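Local coordinates for protein 2-oxoglutarate-dependent dioxygenase DAO (Oryza sativa subsp. indica, PDB 6KUN) that probably catalyses the irreversible 2-oxoglutarate- and iron-dependent oxidation of the auxin indole-3-acetic acid to the inactive 2-oxoindole-3-acetic acid, at residues D69-P72 with G73-Y76; A98-D101 with A102-R106; D278-R281 with R282-S286. One frame throughout, in Å; residues are numbered along the deposited sequence.

Interaction 1: D69-P72 with G73-Y76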
loop_
_atom_site.group_PDB
_atom_site.type_symbol
_atom_site.label_atom_id
_atom_site.label_comp_id
_atom_site.label_asym_id
_atom_site.label_seq_id
_atom_site.Cartn_x
_atom_site.Cartn_y
_atom_site.Cartn_z
ATOM N N ASP B 69 14.170 -5.832 25.791
ATOM C CA ASP B 69 15.129 -5.158 26.657
ATOM C C ASP B 69 16.482 -4.967 25.982
ATOM O O ASP B 69 17.532 -4.981 26.629
ATOM C CB ASP B 69 15.270 -5.927 27.973
ATOM C CG ASP B 69 13.917 -6.134 28.674
ATOM O OD1 ASP B 69 13.251 -5.127 29.024
ATOM O OD2 ASP B 69 13.513 -7.309 28.849
ATOM N N ILE B 70 16.510 -4.704 24.674
ATOM C CA ILE B 70 17.807 -4.616 24.006
ATOM C C ILE B 70 18.501 -3.321 24.373
ATOM O O ILE B 70 19.740 -3.249 24.345
ATOM C CB ILE B 70 17.684 -4.798 22.477
ATOM C CG1 ILE B 70 16.575 -3.938 21.888
ATOM C CG2 ILE B 70 17.495 -6.289 22.148
ATOM C CD1 ILE B 70 16.496 -4.005 20.334
ATOM N N ILE B 71 17.744 -2.269 24.679
ATOM C CA ILE B 71 18.277 -1.126 25.435
ATOM C C ILE B 71 17.330 -0.851 26.591
ATOM O O ILE B 71 16.155 -1.245 26.557
ATOM C CB ILE B 71 18.450 0.153 24.578
ATOM C CG1 ILE B 71 17.107 0.673 24.091
ATOM C CG2 ILE B 71 19.334 -0.087 23.386
ATOM C CD1 ILE B 71 17.192 1.987 23.370
ATOM N N PRO B 72 17.809 -0.198 27.627
ATOM C CA PRO B 72 17.045 -0.170 28.877
ATOM C C PRO B 72 15.634 0.323 28.659
ATOM O O PRO B 72 15.436 1.417 28.127
ATOM C CB PRO B 72 17.858 0.790 29.754
ATOM C CG PRO B 72 19.231 0.686 29.217
ATOM C CD PRO B 72 19.048 0.583 27.729
ATOM N N GLY B 73 14.652 -0.515 28.997
ATOM C CA GLY B 73 13.249 -0.169 28.850
ATOM C C GLY B 73 12.654 -0.345 27.471
ATOM O O GLY B 73 11.457 -0.115 27.308
ATOM N N SER B 74 13.430 -0.738 26.461
ATOM C CA SER B 74 12.939 -0.721 25.092
ATOM C C SER B 74 13.223 -2.058 24.425
ATOM O O SER B 74 14.141 -2.779 24.790
ATOM C CB SER B 74 13.592 0.401 24.292
ATOM O OG SER B 74 13.129 1.677 24.700
ATOM N N GLY B 75 12.412 -2.367 23.415
ATOM C CA GLY B 75 12.514 -3.634 22.718
ATOM C C GLY B 75 11.160 -4.228 22.488
ATOM O O GLY B 75 10.146 -3.550 22.534
ATOM N N TYR B 76 11.143 -5.521 22.227
ATOM C CA TYR B 76 9.890 -6.220 21.993
ATOM C C TYR B 76 9.079 -6.368 23.282
ATOM O O TYR B 76 9.623 -6.493 24.376
ATOM C CB TYR B 76 10.197 -7.599 21.391
ATOM C CG TYR B 76 8.989 -8.443 21.145
ATOM C CD1 TYR B 76 8.165 -8.200 20.068
ATOM C CD2 TYR B 76 8.672 -9.489 21.976
ATOM C CE1 TYR B 76 7.056 -8.973 19.830
ATOM C CE2 TYR B 76 7.565 -10.273 21.750
ATOM C CZ TYR B 76 6.768 -10.020 20.697
ATOM O OH TYR B 76 5.653 -10.788 20.475
HETATM O O HOH W 1 11.295 -5.001 25.647
HETATM O O HOH W 2 13.425 2.652 27.126
#
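Ile-71 and Ser-74 close a type II beta turn in the loop that leads from helix 61-66 into edge strand 75-77 of the large mixed sheet. The amide of Ser-74 donates to Ile-71 O over 2.8 Å (N-H...O 162°), and the two residues form a single antiparallel hydrogen-bonded pair. Pro-72 and Gly-73 occupy the corner, the usual order for this turn type: Gly-73 has a positive phi of 82°, where any side chain would also run into Pro-72 O. Gly-75 is bare for a related reason, since a beta carbon there would collide with Asp-69 N.

Side-chain contact across the turn is apolar. Ile-71 CG1 meets Ser-74 CB at 3.5 Å, with that CG1 placed between the Ile-71 backbone N and carbonyl carbon (chi1 65°), and Ile-71 CD1 runs on past the same CB at 4.0 Å. Ile-70 CG1 lies more loosely against Gly-75 CA, at 4.2 Å. Two waters tie the polar atoms together. One accepts from Asp-69 N and donates to Tyr-76 O at 2.6 Å; the other links Pro-72 O with Ser-74 OG, 2.6 Å from that hydroxyl.

Ser-74 OG is further fixed by the amide of Cys-92, just as Gly-75 pairs through its backbone with Gly-90 of strand 86-92, so the turn feeds straight into the sheet. Ile-70 packs on Phe-103, and Ile-71 on Ala-102, Phe-103 and Arg-106 of helix 97-106, so the loop contacts both strand 86-92 and that helix.

Interaction 2: A98-D101 with A102-R106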
loop_
_atom_site.group_PDB
_atom_site.type_symbol
_atom_site.label_atom_id
_atom_site.label_comp_id
_atom_site.label_asym_id
_atom_site.label_seq_id
_atom_site.Cartn_x
_atom_site.Cartn_y
_atom_site.Cartn_z
ATOM N N ALA B 98 21.946 8.282 20.172
ATOM C CA ALA B 98 22.676 7.163 20.746
ATOM C C ALA B 98 21.762 5.971 21.026
ATOM O O ALA B 98 22.165 4.811 20.822
ATOM C CB ALA B 98 23.384 7.643 22.012
ATOM N N ASP B 99 20.515 6.246 21.458
ATOM C CA ASP B 99 19.527 5.208 21.733
ATOM C C ASP B 99 19.027 4.559 20.445
ATOM O O ASP B 99 18.739 3.351 20.409
ATOM C CB ASP B 99 18.291 5.788 22.452
ATOM C CG ASP B 99 18.546 6.187 23.904
ATOM O OD1 ASP B 99 19.655 5.966 24.385
ATOM O OD2 ASP B 99 17.615 6.731 24.561
ATOM N N VAL B 100 18.783 5.380 19.419
ATOM C CA VAL B 100 18.322 4.868 18.140
ATOM C C VAL B 100 19.405 3.993 17.516
ATOM O O VAL B 100 19.128 2.918 16.982
ATOM C CB VAL B 100 17.928 6.034 17.205
ATOM C CG1 VAL B 100 17.661 5.506 15.811
ATOM C CG2 VAL B 100 16.698 6.815 17.751
ATOM N N ASP B 101 20.652 4.457 17.551
ATOM C CA ASP B 101 21.755 3.662 17.017
ATOM C C ASP B 101 21.844 2.299 17.711
ATOM O O ASP B 101 21.913 1.250 17.052
ATOM C CB ASP B 101 23.049 4.455 17.170
ATOM C CG ASP B 101 23.052 5.747 16.374
ATOM O OD1 ASP B 101 22.121 5.989 15.575
ATOM O OD2 ASP B 101 24.001 6.541 16.556
ATOM N N ALA B 102 21.817 2.288 19.047
ATOM C CA ALA B 102 22.029 1.042 19.791
ATOM C C ALA B 102 20.848 0.103 19.656
ATOM O O ALA B 102 21.021 -1.122 19.584
ATOM C CB ALA B 102 22.298 1.359 21.264
ATOM N N PHE B 103 19.642 0.641 19.644
ATOM C CA PHE B 103 18.453 -0.173 19.402
ATOM C C PHE B 103 18.570 -0.920 18.074
ATOM O O PHE B 103 18.424 -2.148 18.029
ATOM C CB PHE B 103 17.200 0.720 19.434
ATOM C CG PHE B 103 15.888 -0.016 19.263
ATOM C CD1 PHE B 103 15.330 -0.183 18.009
ATOM C CD2 PHE B 103 15.194 -0.471 20.346
ATOM C CE1 PHE B 103 14.126 -0.838 17.872
ATOM C CE2 PHE B 103 13.997 -1.143 20.203
ATOM C CZ PHE B 103 13.458 -1.312 18.950
ATOM N N CYS B 104 18.846 -0.189 16.989
ATOM C CA CYS B 104 18.884 -0.832 15.668
ATOM C C CYS B 104 20.098 -1.741 15.530
ATOM O O CYS B 104 20.034 -2.737 14.822
ATOM C CB CYS B 104 18.859 0.229 14.576
ATOM S SG CYS B 104 17.252 1.208 14.641
ATOM N N ALA B 105 21.196 -1.416 16.204
ATOM C CA ALA B 105 22.377 -2.271 16.142
ATOM C C ALA B 105 22.126 -3.592 16.865
ATOM O O ALA B 105 22.687 -4.622 16.479
ATOM C CB ALA B 105 23.583 -1.547 16.729
ATOM N N ARG B 106 21.228 -3.577 17.866
ATOM C CA ARG B 106 20.987 -4.717 18.723
ATOM C C ARG B 106 19.774 -5.535 18.359
ATOM O O ARG B 106 19.586 -6.619 18.914
ATOM C CB ARG B 106 20.874 -4.267 20.173
ATOM C CG ARG B 106 22.163 -3.688 20.677
ATOM C CD ARG B 106 22.058 -3.340 22.154
ATOM N NE ARG B 106 23.079 -2.355 22.511
ATOM C CZ ARG B 106 23.167 -1.735 23.688
ATOM N NH1 ARG B 106 22.302 -1.986 24.651
ATOM N NH2 ARG B 106 24.114 -0.853 23.868
#
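Ala-98 through Asp-101 join Ala-102 through Ala-105 by four consecutive i to i+4 backbone hydrogen bonds, the frame of alpha helix 97-106. Ala-102 N reaches Ala-98 O at 3.1 Å, Phe-103 N reaches Asp-99 O at 3.0 Å, Cys-104 N reaches Val-100 O at 3.1 Å, and Ala-105 N reaches Asp-101 O at 2.9 Å. The Cys-104 bond is the straightest (169°) and the Ala-105 bond the most bent (149°). One residue on, Arg-106 N turns to two carbonyls, Phe-103 O at 3.2 Å and, weakly, Ala-102 O, as the helix runs out.

Apolar contact between side chains is slight. Val-100 CG1 and Cys-104 SG, one turn apart, come no nearer than 4.5 Å, yet both are buried: Val-100 packs on Leu-91 of strand 86-92, and Cys-104 on Val-117 and Lys-118 of helix 111-138. Phe-103 rests its CB near Asp-99 O, at 3.2 Å. Its CG stands anti to the backbone N (chi1 -177°), which carries the ring away from residues 98-101, and the side chain packs on Leu-91 and Ile-70.

The polar side chains find partners beyond the helix: Asp-99 OD2 accepts from Asp-93 N, just after strand 86-92, and Asp-101 OD1 forms a salt bridge with Lys-118 NZ.

The chemistry thus largely divides: main-chain bonds order the helix internally, the exception being Cys-104 O, which accepts from Arg-114 NE, while the side chains of Val-100, Phe-103, Cys-104 and the two aspartates attach it to its surroundings.

Interaction 3: D278-R281 with R282-S286. With IAC (1H-indol-3-ylacetic acid), chain H.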
loop_
_atom_site.group_PDB
_atom_site.type_symbol
_atom_site.label_atom_id
_atom_site.label_comp_id
_atom_site.label_asym_id
_atom_site.label_seq_id
_atom_site.Cartn_x
_atom_site.Cartn_y
_atom_site.Cartn_z
ATOM N N ASP B 278 6.709 13.129 33.862
ATOM C CA ASP B 278 6.853 11.869 34.577
ATOM C C ASP B 278 5.786 11.737 35.659
ATOM O O ASP B 278 5.103 10.716 35.745
ATOM C CB ASP B 278 8.247 11.759 35.196
ATOM C CG ASP B 278 8.557 10.359 35.688
ATOM O OD1 ASP B 278 8.669 9.442 34.846
ATOM O OD2 ASP B 278 8.690 10.174 36.916
ATOM N N ASP B 279 5.640 12.772 36.483
ATOM C CA ASP B 279 4.633 12.759 37.535
ATOM C C ASP B 279 3.223 12.633 36.962
ATOM O O ASP B 279 2.347 12.013 37.565
ATOM C CB ASP B 279 4.740 14.022 38.391
ATOM C CG ASP B 279 6.009 14.049 39.255
ATOM O OD1 ASP B 279 6.668 12.997 39.393
ATOM O OD2 ASP B 279 6.353 15.149 39.753
ATOM N N TYR B 280 2.960 13.263 35.820
ATOM C CA TYR B 280 1.628 13.142 35.242
ATOM C C TYR B 280 1.368 11.715 34.775
ATOM O O TYR B 280 0.264 11.194 34.965
ATOM C CB TYR B 280 1.442 14.148 34.089
ATOM C CG TYR B 280 0.073 14.038 33.497
ATOM C CD1 TYR B 280 -1.068 14.290 34.258
ATOM C CD2 TYR B 280 -0.088 13.603 32.195
ATOM C CE1 TYR B 280 -2.327 14.130 33.713
ATOM C CE2 TYR B 280 -1.328 13.447 31.653
ATOM C CZ TYR B 280 -2.435 13.711 32.408
ATOM O OH TYR B 280 -3.654 13.535 31.826
ATOM N N ARG B 281 2.389 11.051 34.195
ATOM C CA ARG B 281 2.243 9.635 33.843
ATOM C C ARG B 281 1.916 8.768 35.053
ATOM O O ARG B 281 1.039 7.905 34.985
ATOM C CB ARG B 281 3.520 9.135 33.182
ATOM C CG ARG B 281 3.719 9.622 31.783
ATOM C CD ARG B 281 4.942 8.969 31.135
ATOM N NE ARG B 281 4.836 7.516 31.031
ATOM C CZ ARG B 281 5.874 6.712 30.798
ATOM N NH1 ARG B 281 7.072 7.235 30.644
ATOM N NH2 ARG B 281 5.702 5.408 30.714
ATOM N N ARG B 282 2.642 8.972 36.161
ATOM C CA ARG B 282 2.326 8.295 37.411
ATOM C C ARG B 282 0.865 8.489 37.775
ATOM O O ARG B 282 0.162 7.531 38.126
ATOM C CB ARG B 282 3.189 8.839 38.544
ATOM C CG ARG B 282 4.651 8.614 38.427
ATOM C CD ARG B 282 5.353 9.160 39.696
ATOM N NE ARG B 282 4.837 8.550 40.920
ATOM C CZ ARG B 282 5.384 7.496 41.520
ATOM N NH1 ARG B 282 6.465 6.925 41.013
ATOM N NH2 ARG B 282 4.864 6.997 42.620
ATOM N N LEU B 283 0.401 9.748 37.721
ATOM C CA LEU B 283 -0.966 10.070 38.109
ATOM C C LEU B 283 -1.986 9.351 37.234
ATOM O O LEU B 283 -3.012 8.895 37.737
ATOM C CB LEU B 283 -1.177 11.583 38.050
ATOM C CG LEU B 283 -2.485 12.147 38.620
ATOM C CD1 LEU B 283 -2.537 12.035 40.119
ATOM C CD2 LEU B 283 -2.670 13.608 38.164
ATOM N N ARG B 284 -1.745 9.255 35.921
ATOM C CA ARG B 284 -2.629 8.460 35.072
ATOM C C ARG B 284 -2.604 6.997 35.515
ATOM O O ARG B 284 -3.654 6.355 35.663
ATOM C CB ARG B 284 -2.225 8.585 33.584
ATOM C CG ARG B 284 -2.632 9.943 32.935
ATOM C CD ARG B 284 -2.079 10.152 31.480
ATOM N NE ARG B 284 -2.344 9.005 30.612
ATOM C CZ ARG B 284 -3.139 8.996 29.527
ATOM N NH1 ARG B 284 -3.758 10.067 29.141
ATOM N NH2 ARG B 284 -3.264 7.873 28.834
ATOM N N LEU B 285 -1.400 6.468 35.756
ATOM C CA LEU B 285 -1.256 5.055 36.136
ATOM C C LEU B 285 -1.941 4.756 37.466
ATOM O O LEU B 285 -2.611 3.727 37.598
ATOM C CB LEU B 285 0.232 4.701 36.178
ATOM C CG LEU B 285 0.605 3.292 36.644
ATOM C CD1 LEU B 285 -0.003 2.255 35.706
ATOM C CD2 LEU B 285 2.118 3.115 36.715
ATOM N N SER B 286 -1.868 5.671 38.434
ATOM C CA SER B 286 -2.452 5.355 39.739
ATOM C C SER B 286 -3.956 5.645 39.811
ATOM O O SER B 286 -4.664 4.942 40.530
ATOM C CB SER B 286 -1.721 6.109 40.858
ATOM O OG SER B 286 -2.027 7.485 40.879
HETATM C C IAC H . -0.058 6.433 30.046
HETATM C C1 IAC H . 0.760 5.366 29.881
HETATM C C2 IAC H . 0.288 4.051 30.118
HETATM C C3 IAC H . -1.014 3.855 30.512
HETATM C C4 IAC H . -1.850 4.946 30.667
HETATM C C5 IAC H . -1.361 6.211 30.456
HETATM C C7 IAC H . 1.960 5.830 29.496
HETATM C C8 IAC H . 1.907 7.210 29.417
HETATM C C17 IAC H . 3.286 5.150 29.168
HETATM C C18 IAC H . 3.335 4.601 27.753
HETATM N N IAC H . 0.646 7.580 29.763
HETATM O O2 IAC H . 3.953 3.519 27.555
HETATM O O3 IAC H . 2.794 5.227 26.800
#
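Arg-281 and Arg-284, on helix 277-287 beside the jelly-roll core, line the pocket that holds indole-3-acetic acid, and Tyr-280 packs against the second of them. Four i to i+4 bonds set the spacing; Arg-284 N donates to Tyr-280 O at 3.0 Å, bringing both side chains to one side of the helix.

There the aliphatic part of Arg-284 crosses the phenol: CG lies over the ring face in a CH-pi contact, 4.2 Å from the centroid, and CD touches Tyr-280 CE2 at 3.4 Å. Both polar ends converge on Asp-217 OD2, which takes a salt bridge from Arg-284 NH1 and a hydrogen bond from Tyr-280 OH, while Arg-284 NH2 also bonds Thr-174 O. So fixed, the guanidinium turns its edge to the indole benzo ring, with Arg-284 NE and NH2 both 3.0 Å from IAC C5. With the long chain cut back to an alanine here, Asp-217 is likely to lose its salt-bridge mate, and Tyr-280 and the indole the group packed beside them.

Leu-283 adds a looser apolar touch, its CD2 4.3 Å from Tyr-280 CD1. Arg-281 lies along the pyrrole side of the ligand, where its aliphatic chain makes the contact: Arg-281 CG is 3.8 Å and CD 3.9 Å from IAC C8.

Overall arrangement
Interactions 1 and 2 belong together: their centres are about 10 Å apart, and the loop of residues 69-72 packs directly on helix 97-106, with Ile-70 O probably accepting a hydrogen bond from Arg-106 NH1 at 2.9 Å. Both are partly buried structural packing anchored to strand 86-92, one a water-bridged turn, the other a plain helical segment with carboxylates bonded to neighbouring elements. Interaction 3 stands apart, its centre about 21 Å from that of interaction 1 and 27 Å from that of interaction 2. It too is helical, with an exposed, charged outer side, but its inner side carries Arg-281 and Arg-284 to the auxin pocket, with Tyr-280 packed behind Arg-284.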